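Local coordinates for uncharacterized protein (Bacteroides ovatus CL02T12C04, PDB 6PTM) that probably cleaves carrageenan chains from their ends, as an exo-acting glycoside hydrolase of family GH42, at residues R55-K60 / S130-L135; K86-N91 / D118-E123; N492-T497 / N763-L768. All blocks are in the same frame, centred on the assembly; numbering follows the deposited sequence.

Contact 1: residues R55-K60 / S130-L135; sequences RKLIAK and SSISEL
Leu57 reaches from helix 44-63 into the angle between Ile132 and Leu135 of helix 109-139. The contact is almost wholly apolar. One methyl does most of the work: Leu57 CD2 lies 3.8 Å from Leu135 CB and 4.0 Å from Ile132 CG2. CG of Leu57 is anti to the backbone N (chi1 -171°), which carries CD2 to the second helix. Leu135 comes back the other way, and the two leucines lie alongside each other, pointing in opposite directions. Leu135 CD2 sits 3.8 Å from Leu57 CG. The same Leu135 CD2 is 4.1 Å from Ile58 CG1, and here the side chains are roughly perpendicular.

The backbone takes part through van der Waals contact only. Leu57 CD2 lies 3.6 Å from Ile132 O, and no hydrogen bond joins the two segments. Arg55 forms a salt bridge with Glu79, and Glu134 forms one with Lys70.

The axes of segments 55-60 and 130-135 run in nearly the same direction, 24° apart, and approach to 10.4 Å. Helix 69-90 packs against both helices, with Glu71 touching Ile58 and Leu135, and Ala74 touching Ser131. It runs antiparallel to helix 109-139 where Lys86 to Asn90 pass Asp118 to Glu123. Three helices in this order and sense form an up-down-up helical bundle, here at the N-terminal end of the modelled chain.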
loop_
_atom_site.group_PDB
_atom_site.type_symbol
_atom_site.label_atom_id
_atom_site.label_comp_id
_atom_site.label_asym_id
_atom_site.label_seq_id
_atom_site.Cartn_x
_atom_site.Cartn_y
_atom_site.Cartn_z
ATOM N N ARG A 55 0.285 -3.476 -35.667
ATOM C CA ARG A 55 -0.644 -2.374 -36.039
ATOM C C ARG A 55 -1.651 -2.855 -37.094
ATOM O O ARG A 55 -2.839 -2.514 -36.968
ATOM C CB ARG A 55 0.089 -1.138 -36.576
ATOM C CG ARG A 55 -0.839 0.027 -36.887
ATOM C CD ARG A 55 -0.114 1.212 -37.503
ATOM N NE ARG A 55 0.699 1.828 -36.450
ATOM C CZ ARG A 55 2.018 1.737 -36.329
ATOM N NH1 ARG A 55 2.739 1.113 -37.244
ATOM N NH2 ARG A 55 2.628 2.324 -35.305
ATOM N N LYS A 56 -1.225 -3.621 -38.097
ATOM C CA LYS A 56 -2.181 -4.143 -39.110
ATOM C C LYS A 56 -3.061 -5.230 -38.475
ATOM O O LYS A 56 -4.238 -5.294 -38.802
ATOM C CB LYS A 56 -1.441 -4.701 -40.325
ATOM C CG LYS A 56 -0.356 -3.789 -40.868
ATOM C CD LYS A 56 -0.344 -3.699 -42.358
ATOM C CE LYS A 56 -0.170 -5.049 -43.015
ATOM N NZ LYS A 56 1.256 -5.313 -43.309
ATOM N N LEU A 57 -2.518 -6.082 -37.611
ATOM C CA LEU A 57 -3.309 -7.189 -37.004
ATOM C C LEU A 57 -4.403 -6.578 -36.131
ATOM O O LEU A 57 -5.542 -7.068 -36.155
ATOM C CB LEU A 57 -2.391 -8.101 -36.185
ATOM C CG LEU A 57 -3.055 -9.382 -35.687
ATOM C CD1 LEU A 57 -3.427 -10.279 -36.861
ATOM C CD2 LEU A 57 -2.117 -10.119 -34.741
ATOM N N ILE A 58 -4.085 -5.495 -35.429
ATOM C CA ILE A 58 -5.093 -4.759 -34.624
ATOM C C ILE A 58 -6.229 -4.281 -35.536
ATOM O O ILE A 58 -7.403 -4.468 -35.168
ATOM C CB ILE A 58 -4.446 -3.611 -33.827
ATOM C CG1 ILE A 58 -3.655 -4.185 -32.644
ATOM C CG2 ILE A 58 -5.497 -2.589 -33.406
ATOM C CD1 ILE A 58 -2.725 -3.187 -32.004
ATOM N N ALA A 59 -5.912 -3.663 -36.675
ATOM C CA ALA A 59 -6.958 -3.124 -37.586
ATOM C C ALA A 59 -7.837 -4.290 -38.032
ATOM O O ALA A 59 -9.063 -4.142 -37.947
ATOM C CB ALA A 59 -6.348 -2.362 -38.747
ATOM N N LYS A 60 -7.237 -5.427 -38.402
ATOM C CA LYS A 60 -7.978 -6.643 -38.827
ATOM C C LYS A 60 -8.850 -7.172 -37.675
ATOM O O LYS A 60 -10.064 -7.324 -37.901
ATOM C CB LYS A 60 -7.006 -7.695 -39.355
ATOM C CG LYS A 60 -7.650 -8.807 -40.171
ATOM C CD LYS A 60 -6.633 -9.789 -40.733
ATOM C CE LYS A 60 -7.264 -10.819 -41.639
ATOM N NZ LYS A 60 -6.418 -12.027 -41.749
ATOM N N SER A 130 4.600 -11.493 -28.433
ATOM C CA SER A 130 3.536 -11.942 -27.497
ATOM C C SER A 130 2.169 -11.409 -27.948
ATOM O O SER A 130 1.168 -12.169 -27.903
ATOM C CB SER A 130 3.852 -11.545 -26.052
ATOM O OG SER A 130 5.049 -12.196 -25.613
ATOM N N SER A 131 2.086 -10.125 -28.280
ATOM C CA SER A 131 0.831 -9.452 -28.688
ATOM C C SER A 131 0.315 -10.112 -29.968
ATOM O O SER A 131 -0.849 -10.493 -29.966
ATOM C CB SER A 131 1.012 -7.977 -28.872
ATOM O OG SER A 131 1.493 -7.390 -27.659
ATOM N N ILE A 132 1.174 -10.264 -30.985
ATOM C CA ILE A 132 0.769 -10.889 -32.280
ATOM C C ILE A 132 0.273 -12.320 -32.022
ATOM O O ILE A 132 -0.825 -12.638 -32.487
ATOM C CB ILE A 132 1.907 -10.811 -33.316
ATOM C CG1 ILE A 132 2.207 -9.359 -33.705
ATOM C CG2 ILE A 132 1.577 -11.679 -34.522
ATOM C CD1 ILE A 132 3.539 -9.162 -34.380
ATOM N N SER A 133 1.010 -13.138 -31.272
ATOM C CA SER A 133 0.597 -14.532 -30.949
ATOM C C SER A 133 -0.749 -14.551 -30.241
ATOM O O SER A 133 -1.607 -15.381 -30.596
ATOM C CB SER A 133 1.601 -15.191 -30.108
ATOM O OG SER A 133 2.753 -15.312 -30.886
ATOM N N GLU A 134 -0.905 -13.703 -29.238
ATOM C CA GLU A 134 -2.149 -13.707 -28.459
ATOM C C GLU A 134 -3.311 -13.319 -29.376
ATOM O O GLU A 134 -4.319 -14.052 -29.413
ATOM C CB GLU A 134 -2.115 -12.773 -27.247
ATOM C CG GLU A 134 -3.424 -12.856 -26.458
ATOM C CD GLU A 134 -3.448 -12.149 -25.116
ATOM O OE1 GLU A 134 -2.420 -11.596 -24.752
ATOM O OE2 GLU A 134 -4.536 -12.103 -24.471
ATOM N N LEU A 135 -3.217 -12.188 -30.066
ATOM C CA LEU A 135 -4.356 -11.702 -30.889
ATOM C C LEU A 135 -4.701 -12.709 -32.008
ATOM O O LEU A 135 -5.916 -12.877 -32.267
ATOM C CB LEU A 135 -4.007 -10.318 -31.433
ATOM C CG LEU A 135 -5.159 -9.547 -32.067
ATOM C CD1 LEU A 135 -6.385 -9.489 -31.166
ATOM C CD2 LEU A 135 -4.697 -8.138 -32.449
#

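Contact 2: residues K86-N91 / D118-E123; sequences KWDENN and DFERQE
Arg121 reaches across from helix 109-139 to Glu89 of helix 69-90. Its side chain is extended from CG to NE and stands roughly perpendicular to that of Glu89. The carboxylate and guanidinium planes are turned 73° apart, and one N-H bridges the groups. Arg121 NH2 donates to Glu89 OE1 at 2.7 Å, meeting the oxygen nearly along its C-O bond. That oxygen lies tilted from the guanidinium plane. The other nitrogen, Arg121 NH1, binds Asp118 OD1 at 3.2 Å, within the plane. Two carboxylates thus fix the rotation of the group. Lys86 NZ adds a weak bond to Glu89 OE1 at 3.4 Å and has a stronger partner in Glu44. With an alanine here instead of Arg121, Glu89 is likely to lose its salt-bridge mate on the other helix, and Asp118 the N-H it accepts.

Asp88 and Glu120 form a second pair. Their side chains approach at a steep angle, yet their carboxylate planes are nearly coplanar, 18° apart. Asp88 OD2 lies only 2.5 Å from Glu120 OE1. Arg511 makes salt bridges to both acids and would be expected to offset their charge. Asp88 OD1 is held separately by Asn95.

Over segments 86-90 and 118-123 the axes run antiparallel, at 162°, and approach to 10.2 Å. Lys86, Glu89, Asp118 and Arg121 form a salt-bridge network, with Arg121-Glu89 as the cross-link between antiparallel helices of the N-terminal helical bundle.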
loop_
_atom_site.group_PDB
_atom_site.type_symbol
_atom_site.label_atom_id
_atom_site.label_comp_id
_atom_site.label_asym_id
_atom_site.label_seq_id
_atom_site.Cartn_x
_atom_site.Cartn_y
_atom_site.Cartn_z
ATOM N N LYS A 86 15.815 5.666 -29.265
ATOM C CA LYS A 86 16.505 6.583 -30.215
ATOM C C LYS A 86 17.192 7.685 -29.401
ATOM O O LYS A 86 18.357 7.953 -29.642
ATOM C CB LYS A 86 15.517 7.171 -31.234
ATOM C CG LYS A 86 16.158 7.898 -32.411
ATOM C CD LYS A 86 17.343 7.137 -32.980
ATOM C CE LYS A 86 17.457 7.170 -34.483
ATOM N NZ LYS A 86 17.833 5.822 -34.974
ATOM N N TRP A 87 16.504 8.288 -28.438
ATOM C CA TRP A 87 17.158 9.215 -27.486
ATOM C C TRP A 87 18.338 8.510 -26.825
ATOM O O TRP A 87 19.439 9.075 -26.852
ATOM C CB TRP A 87 16.194 9.763 -26.444
ATOM C CG TRP A 87 16.791 10.926 -25.732
ATOM C CD1 TRP A 87 16.736 12.230 -26.120
ATOM C CD2 TRP A 87 17.610 10.883 -24.550
ATOM N NE1 TRP A 87 17.425 13.011 -25.231
ATOM C CE2 TRP A 87 17.978 12.214 -24.260
ATOM C CE3 TRP A 87 18.046 9.862 -23.706
ATOM C CZ2 TRP A 87 18.760 12.548 -23.152
ATOM C CZ3 TRP A 87 18.791 10.189 -22.596
ATOM C CH2 TRP A 87 19.156 11.517 -22.335
ATOM N N ASP A 88 18.163 7.284 -26.346
ATOM C CA ASP A 88 19.254 6.609 -25.612
ATOM C C ASP A 88 20.457 6.445 -26.564
ATOM O O ASP A 88 21.604 6.657 -26.140
ATOM C CB ASP A 88 18.792 5.304 -24.951
ATOM C CG ASP A 88 17.723 5.476 -23.873
ATOM O OD1 ASP A 88 17.760 6.517 -23.187
ATOM O OD2 ASP A 88 16.851 4.558 -23.716
ATOM N N GLU A 89 20.208 6.025 -27.791
ATOM C CA GLU A 89 21.265 5.756 -28.799
ATOM C C GLU A 89 22.046 7.053 -29.041
ATOM O O GLU A 89 23.237 6.966 -29.208
ATOM C CB GLU A 89 20.612 5.221 -30.074
ATOM C CG GLU A 89 21.576 4.861 -31.182
ATOM C CD GLU A 89 20.858 4.767 -32.519
ATOM O OE1 GLU A 89 19.698 4.304 -32.567
ATOM O OE2 GLU A 89 21.438 5.209 -33.510
ATOM N N ASN A 90 21.381 8.215 -29.011
ATOM C CA ASN A 90 21.990 9.534 -29.345
ATOM C C ASN A 90 22.567 10.219 -28.103
ATOM O O ASN A 90 23.202 11.273 -28.279
ATOM C CB ASN A 90 21.003 10.488 -30.009
ATOM C CG ASN A 90 20.656 10.048 -31.409
ATOM O OD1 ASN A 90 21.455 9.394 -32.072
ATOM N ND2 ASN A 90 19.457 10.381 -31.849
ATOM N N ASN A 91 22.385 9.669 -26.906
ATOM C CA ASN A 91 22.793 10.355 -25.654
ATOM C C ASN A 91 23.472 9.337 -24.744
ATOM O O ASN A 91 23.101 9.297 -23.553
ATOM C CB ASN A 91 21.582 11.053 -25.028
ATOM C CG ASN A 91 21.064 12.190 -25.885
ATOM O OD1 ASN A 91 21.522 13.321 -25.739
ATOM N ND2 ASN A 91 20.136 11.911 -26.783
ATOM N N ASP A 118 19.381 -1.216 -27.672
ATOM C CA ASP A 118 18.978 -2.518 -28.262
ATOM C C ASP A 118 18.251 -3.387 -27.231
ATOM O O ASP A 118 17.506 -4.270 -27.672
ATOM C CB ASP A 118 20.150 -3.250 -28.906
ATOM C CG ASP A 118 20.478 -2.657 -30.268
ATOM O OD1 ASP A 118 19.661 -1.851 -30.818
ATOM O OD2 ASP A 118 21.536 -2.993 -30.751
ATOM N N PHE A 119 18.488 -3.204 -25.934
ATOM C CA PHE A 119 17.744 -3.951 -24.890
ATOM C C PHE A 119 16.274 -3.515 -24.984
ATOM O O PHE A 119 15.348 -4.359 -25.120
ATOM C CB PHE A 119 18.351 -3.730 -23.502
ATOM C CG PHE A 119 17.411 -4.145 -22.402
ATOM C CD1 PHE A 119 17.198 -5.487 -22.144
ATOM C CD2 PHE A 119 16.653 -3.197 -21.713
ATOM C CE1 PHE A 119 16.286 -5.884 -21.163
ATOM C CE2 PHE A 119 15.745 -3.589 -20.742
ATOM C CZ PHE A 119 15.556 -4.931 -20.475
ATOM N N GLU A 120 16.060 -2.205 -25.058
ATOM C CA GLU A 120 14.712 -1.627 -25.192
ATOM C C GLU A 120 14.078 -2.119 -26.493
ATOM O O GLU A 120 12.893 -2.485 -26.433
ATOM C CB GLU A 120 14.752 -0.113 -25.085
ATOM C CG GLU A 120 15.117 0.315 -23.684
ATOM C CD GLU A 120 15.395 1.799 -23.596
ATOM O OE1 GLU A 120 16.216 2.274 -24.417
ATOM O OE2 GLU A 120 14.786 2.478 -22.704
ATOM N N ARG A 121 14.821 -2.162 -27.602
ATOM C CA ARG A 121 14.228 -2.626 -28.876
ATOM C C ARG A 121 13.923 -4.127 -28.766
ATOM O O ARG A 121 12.885 -4.564 -29.300
ATOM C CB ARG A 121 15.150 -2.242 -30.037
ATOM C CG ARG A 121 15.163 -0.757 -30.331
ATOM C CD ARG A 121 16.454 -0.349 -31.041
ATOM N NE ARG A 121 16.518 1.078 -31.273
ATOM C CZ ARG A 121 17.637 1.780 -31.354
ATOM N NH1 ARG A 121 18.802 1.191 -31.211
ATOM N NH2 ARG A 121 17.579 3.084 -31.522
ATOM N N GLN A 122 14.776 -4.890 -28.085
ATOM C CA GLN A 122 14.565 -6.346 -27.962
ATOM C C GLN A 122 13.330 -6.586 -27.087
ATOM O O GLN A 122 12.545 -7.531 -27.406
ATOM C CB GLN A 122 15.810 -7.059 -27.433
ATOM C CG GLN A 122 15.639 -8.570 -27.427
ATOM C CD GLN A 122 15.404 -9.152 -28.807
ATOM O OE1 GLN A 122 15.961 -8.710 -29.813
ATOM N NE2 GLN A 122 14.585 -10.179 -28.862
ATOM N N GLU A 123 13.154 -5.788 -26.023
ATOM C CA GLU A 123 11.946 -5.872 -25.164
ATOM C C GLU A 123 10.724 -5.570 -26.032
ATOM O O GLU A 123 9.740 -6.266 -25.890
ATOM C CB GLU A 123 12.062 -4.926 -23.975
ATOM C CG GLU A 123 13.097 -5.403 -22.988
ATOM C CD GLU A 123 12.697 -6.673 -22.277
ATOM O OE1 GLU A 123 11.709 -6.627 -21.495
ATOM O OE2 GLU A 123 13.385 -7.699 -22.487
#

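Contact 3: residues N492-T497 / N763-L768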
loop_
_atom_site.group_PDB
_atom_site.type_symbol
_atom_site.label_atom_id
_atom_site.label_comp_id
_atom_site.label_asym_id
_atom_site.label_seq_id
_atom_site.Cartn_x
_atom_site.Cartn_y
_atom_site.Cartn_z
ATOM N N ASN A 492 2.591 -8.836 -8.738
ATOM C CA ASN A 492 2.606 -7.845 -7.647
ATOM C C ASN A 492 1.347 -6.991 -7.705
ATOM O O ASN A 492 0.765 -6.762 -6.637
ATOM C CB ASN A 492 3.874 -6.999 -7.712
ATOM C CG ASN A 492 4.671 -7.107 -6.442
ATOM O OD1 ASN A 492 4.730 -6.153 -5.666
ATOM N ND2 ASN A 492 5.266 -8.272 -6.220
ATOM N N TYR A 493 0.965 -6.493 -8.870
ATOM C CA TYR A 493 -0.213 -5.606 -8.959
ATOM C C TYR A 493 -1.442 -6.468 -8.684
ATOM O O TYR A 493 -2.397 -6.014 -8.073
ATOM C CB TYR A 493 -0.272 -4.850 -10.288
ATOM C CG TYR A 493 0.572 -3.608 -10.277
ATOM C CD1 TYR A 493 1.933 -3.690 -10.506
ATOM C CD2 TYR A 493 0.040 -2.373 -9.978
ATOM C CE1 TYR A 493 2.746 -2.570 -10.439
ATOM C CE2 TYR A 493 0.839 -1.233 -9.943
ATOM C CZ TYR A 493 2.204 -1.336 -10.148
ATOM O OH TYR A 493 3.017 -0.246 -10.104
ATOM N N TRP A 494 -1.406 -7.707 -9.146
ATOM C CA TRP A 494 -2.559 -8.617 -8.963
ATOM C C TRP A 494 -2.725 -8.880 -7.453
ATOM O O TRP A 494 -3.849 -8.746 -6.900
ATOM C CB TRP A 494 -2.341 -9.905 -9.772
ATOM C CG TRP A 494 -3.541 -10.791 -9.751
ATOM C CD1 TRP A 494 -3.914 -11.637 -8.760
ATOM C CD2 TRP A 494 -4.551 -10.888 -10.767
ATOM N NE1 TRP A 494 -5.080 -12.261 -9.087
ATOM C CE2 TRP A 494 -5.493 -11.831 -10.317
ATOM C CE3 TRP A 494 -4.735 -10.285 -12.009
ATOM C CZ2 TRP A 494 -6.616 -12.156 -11.058
ATOM C CZ3 TRP A 494 -5.842 -10.605 -12.749
ATOM C CH2 TRP A 494 -6.778 -11.522 -12.273
ATOM N N LEU A 495 -1.635 -9.285 -6.801
ATOM C CA LEU A 495 -1.672 -9.643 -5.371
ATOM C C LEU A 495 -2.113 -8.424 -4.542
ATOM O O LEU A 495 -3.040 -8.549 -3.708
ATOM C CB LEU A 495 -0.289 -10.182 -4.980
ATOM C CG LEU A 495 -0.103 -10.563 -3.519
ATOM C CD1 LEU A 495 -0.984 -11.737 -3.140
ATOM C CD2 LEU A 495 1.376 -10.822 -3.242
ATOM N N ALA A 496 -1.514 -7.254 -4.783
ATOM C CA ALA A 496 -1.854 -6.028 -4.045
ATOM C C ALA A 496 -3.357 -5.736 -4.213
ATOM O O ALA A 496 -4.035 -5.364 -3.206
ATOM C CB ALA A 496 -1.010 -4.871 -4.508
ATOM N N THR A 497 -3.884 -5.971 -5.412
ATOM C CA THR A 497 -5.309 -5.709 -5.706
ATOM C C THR A 497 -6.187 -6.712 -4.949
ATOM O O THR A 497 -7.206 -6.286 -4.373
ATOM C CB THR A 497 -5.590 -5.684 -7.212
ATOM O OG1 THR A 497 -4.716 -4.707 -7.778
ATOM C CG2 THR A 497 -7.044 -5.333 -7.427
ATOM N N ASN A 763 5.972 -15.714 -8.738
ATOM C CA ASN A 763 5.193 -14.550 -9.228
ATOM C C ASN A 763 4.023 -14.973 -10.115
ATOM O O ASN A 763 3.221 -14.070 -10.432
ATOM C CB ASN A 763 6.033 -13.526 -10.003
ATOM C CG ASN A 763 7.183 -12.999 -9.187
ATOM O OD1 ASN A 763 6.983 -12.559 -8.063
ATOM N ND2 ASN A 763 8.398 -13.123 -9.707
ATOM N N ASP A 764 3.828 -16.266 -10.400
ATOM C CA ASP A 764 2.718 -16.726 -11.286
ATOM C C ASP A 764 1.370 -16.475 -10.584
ATOM O O ASP A 764 1.259 -16.625 -9.342
ATOM C CB ASP A 764 2.793 -18.211 -11.654
ATOM C CG ASP A 764 3.629 -18.546 -12.896
ATOM O OD1 ASP A 764 4.168 -17.611 -13.536
ATOM O OD2 ASP A 764 3.659 -19.745 -13.261
ATOM N N VAL A 765 0.372 -16.162 -11.385
ATOM C CA VAL A 765 -1.026 -15.922 -10.948
ATOM C C VAL A 765 -1.861 -16.981 -11.639
ATOM O O VAL A 765 -1.799 -17.067 -12.882
ATOM C CB VAL A 765 -1.502 -14.517 -11.339
ATOM C CG1 VAL A 765 -2.961 -14.315 -10.977
ATOM C CG2 VAL A 765 -0.638 -13.472 -10.685
ATOM N N GLN A 766 -2.652 -17.711 -10.880
ATOM C CA GLN A 766 -3.685 -18.583 -11.460
ATOM C C GLN A 766 -5.065 -18.059 -11.056
ATOM O O GLN A 766 -5.257 -17.689 -9.875
ATOM C CB GLN A 766 -3.484 -20.023 -11.019
ATOM C CG GLN A 766 -2.280 -20.663 -11.681
ATOM C CD GLN A 766 -2.495 -20.990 -13.131
ATOM O OE1 GLN A 766 -3.595 -21.273 -13.572
ATOM N NE2 GLN A 766 -1.401 -21.045 -13.863
ATOM N N LEU A 767 -5.980 -17.972 -12.023
ATOM C CA LEU A 767 -7.396 -17.664 -11.707
ATOM C C LEU A 767 -8.238 -18.699 -12.448
ATOM O O LEU A 767 -8.288 -18.678 -13.675
ATOM C CB LEU A 767 -7.739 -16.234 -12.114
ATOM C CG LEU A 767 -9.122 -15.744 -11.691
ATOM C CD1 LEU A 767 -9.192 -15.499 -10.197
ATOM C CD2 LEU A 767 -9.475 -14.479 -12.455
ATOM N N LEU A 768 -8.835 -19.586 -11.680
ATOM C CA LEU A 768 -9.425 -20.840 -12.149
ATOM C C LEU A 768 -10.894 -20.888 -11.750
ATOM O O LEU A 768 -11.272 -20.468 -10.620
ATOM C CB LEU A 768 -8.686 -21.993 -11.486
ATOM C CG LEU A 768 -7.184 -22.047 -11.700
ATOM C CD1 LEU A 768 -6.582 -23.123 -10.791
ATOM C CD2 LEU A 768 -6.843 -22.331 -13.152
HETATM O O HOH W 1 4.981 -10.474 -8.232
#
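Val765 sets a methyl group over one face of the Trp494 indole. This is a CH-pi contact. Val765 CG1 stands 3.5 Å from the centroid of the five-membered ring and only 8° off the ring normal, so the methyl sits almost straight above it. The closest ring atom is Trp494 NE1, also at 3.5 Å from Val765 CG1. CG of Trp494 is anti to the backbone N (chi1 -173°), which extends the indole from the helix over the strand. The second valine methyl lies nearer the root of the side chain, with Val765 CG2 4.1 Å from Trp494 CB.

Leu767 adds an apolar contact from a different direction. It meets the edge of the six-membered ring, near the ring plane, with Leu767 CD2 3.9 Å from Trp494 CZ2. Val765 and Leu767 point to the helix from the same side of the strand, while Gln766 between them points away.

The contact joins two parts of the fold. Helix 486-498 links the neighbouring parallel strands 466-471 and 503-506 in a beta-alpha-beta crossover, consistent with the catalytic (beta/alpha)8 barrel of the GH42 family. Strand 765-772 belongs to the antiparallel sheet at the C-terminal end of the chain.

Polar contacts frame the apolar centre. Trp494 NE1 has a hydrogen bond to Asn722 OD1, on strand 718-725 of the same sheet, which helps fix the turn of the ring. At the loop before strand 765-772, a water bridges two asparagines. It accepts from Asn492 ND2 at 3.0 Å and donates to Asn763 OD1 at 2.9 Å. Asn492 OD1 is hydrogen-bonded to Ser427, so both ends of that amide are occupied.

Contacts 1 and 2 belong to one helical bundle and share helix 109-139. Contact 2 is nested inside the chain loop closed by contact 1. Their centres are 23 Å apart, and their nearest atoms are about 8 Å apart. Arg511, in the chain just beyond strand 503-506, connects contact 2 to the probable barrel. Contact 3 joins that barrel to the C-terminal sheet. Its centre lies 25 Å from that of contact 1 and 30 Å from that of contact 2. It touches neither: the nearest atoms are about 12 Å and about 14 Å away. The structure is the apo form, so no bound carrageenan relates these contacts to the active site.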